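Local coordinates for regulatory protein SWI6 (PDB 1SW6) that serves as the shared subunit of the yeast SBF and MBF complexes, which drive cell-cycle-dependent transcription, and is represented here by its ankyrin-repeat domain, at residues I45-V53 against N156-G164. Sequence-based numbering, arbitrary orientation.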
loop_
_atom_site.group_PDB
_atom_site.type_symbol
_atom_site.label_atom_id
_atom_site.label_comp_id
_atom_site.label_asym_id
_atom_site.label_seq_id
_atom_site.Cartn_x
_atom_site.Cartn_y
_atom_site.Cartn_z
ATOM N N ILE A 45 20.117 -18.358 -9.786
ATOM C CA ILE A 45 18.919 -17.717 -9.275
ATOM C C ILE A 45 18.345 -18.572 -8.149
ATOM O O ILE A 45 18.383 -19.801 -8.200
ATOM C CB ILE A 45 17.871 -17.502 -10.396
ATOM C CG1 ILE A 45 18.300 -16.324 -11.279
ATOM C CG2 ILE A 45 16.504 -17.227 -9.797
ATOM C CD1 ILE A 45 17.321 -15.988 -12.401
ATOM N N MET A 46 17.826 -17.908 -7.127
ATOM C CA MET A 46 17.289 -18.581 -5.957
ATOM C C MET A 46 15.890 -18.043 -5.640
ATOM O O MET A 46 15.561 -16.908 -5.984
ATOM C CB MET A 46 18.252 -18.319 -4.795
ATOM C CG MET A 46 17.974 -19.047 -3.507
ATOM S SD MET A 46 19.294 -18.702 -2.315
ATOM C CE MET A 46 18.519 -17.481 -1.231
ATOM N N LYS A 47 15.055 -18.857 -5.007
ATOM C CA LYS A 47 13.731 -18.386 -4.654
ATOM C C LYS A 47 13.891 -17.615 -3.350
ATOM O O LYS A 47 14.718 -17.976 -2.502
ATOM C CB LYS A 47 12.760 -19.559 -4.471
ATOM C CG LYS A 47 12.564 -20.386 -5.733
ATOM C CD LYS A 47 11.358 -21.297 -5.644
ATOM C CE LYS A 47 10.058 -20.504 -5.708
ATOM N NZ LYS A 47 9.915 -19.758 -6.989
ATOM N N ALA A 48 13.128 -16.539 -3.193
ATOM C CA ALA A 48 13.216 -15.756 -1.968
ATOM C C ALA A 48 12.824 -16.668 -0.815
ATOM O O ALA A 48 12.021 -17.581 -0.991
ATOM C CB ALA A 48 12.278 -14.548 -2.035
ATOM N N LEU A 49 13.398 -16.435 0.359
ATOM C CA LEU A 49 13.069 -17.255 1.514
ATOM C C LEU A 49 11.585 -17.095 1.828
ATOM O O LEU A 49 11.012 -16.012 1.664
ATOM C CB LEU A 49 13.907 -16.842 2.728
ATOM C CG LEU A 49 15.423 -16.958 2.549
ATOM C CD1 LEU A 49 16.135 -16.708 3.877
ATOM C CD2 LEU A 49 15.758 -18.339 2.026
ATOM N N PRO A 50 10.937 -18.178 2.279
ATOM C CA PRO A 50 9.506 -18.110 2.604
ATOM C C PRO A 50 9.243 -17.134 3.743
ATOM O O PRO A 50 10.041 -17.029 4.677
ATOM C CB PRO A 50 9.171 -19.552 2.982
ATOM C CG PRO A 50 10.470 -20.041 3.593
ATOM C CD PRO A 50 11.506 -19.491 2.638
ATOM N N SER A 51 8.134 -16.407 3.655
ATOM C CA SER A 51 7.789 -15.455 4.700
ATOM C C SER A 51 7.790 -16.218 6.016
ATOM O O SER A 51 7.087 -17.220 6.166
ATOM C CB SER A 51 6.409 -14.848 4.445
ATOM O OG SER A 51 6.116 -13.865 5.421
ATOM N N PRO A 52 8.595 -15.764 6.984
ATOM C CA PRO A 52 8.650 -16.452 8.275
ATOM C C PRO A 52 7.302 -16.509 8.989
ATOM O O PRO A 52 6.560 -15.524 9.024
ATOM C CB PRO A 52 9.706 -15.656 9.042
ATOM C CG PRO A 52 9.617 -14.286 8.431
ATOM C CD PRO A 52 9.471 -14.581 6.972
ATOM N N VAL A 53 6.971 -17.676 9.531
ATOM C CA VAL A 53 5.713 -17.835 10.250
ATOM C C VAL A 53 5.996 -17.619 11.729
ATOM O O VAL A 53 5.988 -18.555 12.529
ATOM C CB VAL A 53 5.104 -19.238 10.053
ATOM C CG1 VAL A 53 3.743 -19.301 10.734
ATOM C CG2 VAL A 53 4.980 -19.551 8.566
ATOM N N ASN A 156 17.141 -9.684 7.600
ATOM C CA ASN A 156 17.438 -10.623 6.526
ATOM C C ASN A 156 16.865 -10.046 5.234
ATOM O O ASN A 156 15.658 -9.802 5.122
ATOM C CB ASN A 156 16.790 -11.973 6.828
ATOM C CG ASN A 156 17.201 -13.053 5.853
ATOM O OD1 ASN A 156 17.212 -12.844 4.638
ATOM N ND2 ASN A 156 17.529 -14.232 6.383
ATOM N N ARG A 157 17.731 -9.833 4.255
ATOM C CA ARG A 157 17.319 -9.250 2.989
ATOM C C ARG A 157 16.731 -10.249 2.003
ATOM O O ARG A 157 16.193 -9.861 0.970
ATOM C CB ARG A 157 18.520 -8.551 2.357
ATOM C CG ARG A 157 19.134 -7.496 3.260
ATOM C CD ARG A 157 20.539 -7.129 2.823
ATOM N NE ARG A 157 21.459 -8.258 2.953
ATOM C CZ ARG A 157 22.770 -8.176 2.762
ATOM N NH1 ARG A 157 23.321 -7.014 2.427
ATOM N NH2 ARG A 157 23.533 -9.255 2.912
ATOM N N LEU A 158 16.813 -11.534 2.322
ATOM C CA LEU A 158 16.321 -12.551 1.402
ATOM C C LEU A 158 14.851 -12.957 1.523
ATOM O O LEU A 158 14.343 -13.685 0.673
ATOM C CB LEU A 158 17.204 -13.802 1.512
ATOM C CG LEU A 158 18.715 -13.643 1.279
ATOM C CD1 LEU A 158 19.354 -15.026 1.179
ATOM C CD2 LEU A 158 18.977 -12.869 -0.006
ATOM N N TYR A 159 14.168 -12.489 2.564
ATOM C CA TYR A 159 12.768 -12.860 2.766
ATOM C C TYR A 159 11.789 -12.315 1.737
ATOM O O TYR A 159 11.758 -11.118 1.462
ATOM C CB TYR A 159 12.297 -12.432 4.161
ATOM C CG TYR A 159 12.797 -13.303 5.291
ATOM C CD1 TYR A 159 12.607 -14.684 5.266
ATOM C CD2 TYR A 159 13.426 -12.748 6.398
ATOM C CE1 TYR A 159 13.033 -15.485 6.313
ATOM C CE2 TYR A 159 13.854 -13.543 7.453
ATOM C CZ TYR A 159 13.653 -14.906 7.402
ATOM O OH TYR A 159 14.076 -15.702 8.436
ATOM N N GLY A 160 10.986 -13.205 1.168
ATOM C CA GLY A 160 9.984 -12.778 0.211
ATOM C C GLY A 160 8.690 -12.536 0.975
ATOM O O GLY A 160 8.529 -13.019 2.103
ATOM N N ASP A 161 7.776 -11.763 0.399
ATOM C CA ASP A 161 6.499 -11.533 1.057
ATOM C C ASP A 161 5.632 -12.730 0.657
ATOM O O ASP A 161 6.148 -13.700 0.110
ATOM C CB ASP A 161 5.878 -10.204 0.601
ATOM C CG ASP A 161 5.560 -10.172 -0.881
ATOM O OD1 ASP A 161 5.720 -11.205 -1.566
ATOM O OD2 ASP A 161 5.138 -9.102 -1.363
ATOM N N ASN A 162 4.330 -12.670 0.904
ATOM C CA ASN A 162 3.461 -13.798 0.579
ATOM C C ASN A 162 3.447 -14.160 -0.900
ATOM O O ASN A 162 3.008 -15.247 -1.278
ATOM C CB ASN A 162 2.036 -13.533 1.079
ATOM C CG ASN A 162 1.967 -13.450 2.599
ATOM O OD1 ASN A 162 2.919 -13.827 3.296
ATOM N ND2 ASN A 162 0.837 -12.967 3.121
ATOM N N MET A 163 3.936 -13.246 -1.729
ATOM C CA MET A 163 4.018 -13.471 -3.166
ATOM C C MET A 163 5.445 -13.891 -3.520
ATOM O O MET A 163 5.748 -14.186 -4.672
ATOM C CB MET A 163 3.665 -12.189 -3.915
ATOM C CG MET A 163 2.215 -11.786 -3.788
ATOM S SD MET A 163 1.206 -12.960 -4.693
ATOM C CE MET A 163 1.370 -12.280 -6.394
ATOM N N GLY A 164 6.317 -13.909 -2.516
ATOM C CA GLY A 164 7.704 -14.276 -2.746
ATOM C C GLY A 164 8.499 -13.083 -3.254
ATOM O O GLY A 164 9.620 -13.215 -3.752
HETATM O O HOH W 1 7.529 -15.982 0.894
HETATM O O HOH W 2 8.206 -12.007 4.576
#
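L49 lies against Y159, and a single beta bridge ties segment 45-53 to segment 156-164. Two backbone bonds make the bridge: L49 N gives to L158 O at 2.9 Å, from above the carbonyl plane, and G160 N gives to L49 O at 2.9 Å, almost straight at 171° and in the plane of the L49 carbonyl. Packing is tight around them. With CG set beside its own backbone N (chi1 -60°), L49 lays CG on L158 CB at 3.8 Å, while the methyl end of M46, bent at chi3, meets L158 CD1 at 3.5 Å. A48 fits over G160, which has no side chain and so leaves room for the CB of A48, 3.7 Å from G160 CA. On the Y159 ring P52 makes a CH-pi contact, its CD 3.8 Å from the ring centroid and 22° off the normal.

Beyond this the contact loosens around S51, where water replaces direct bonding: one water links S51 N to D161 O, and another links S51 OG to G160 O, 2.7 Å from the latter. Segment 156-164 ends in a type I turn from D161 to G164, where D161 OD1 accepts from M163 N in an Asx turn. Strand 46-47 meanwhile pairs in parallel with strand 196-197, so the N-terminal segment spans successive inter-repeat connections, an addition to the stacked helix pairs of the ankyrin fold.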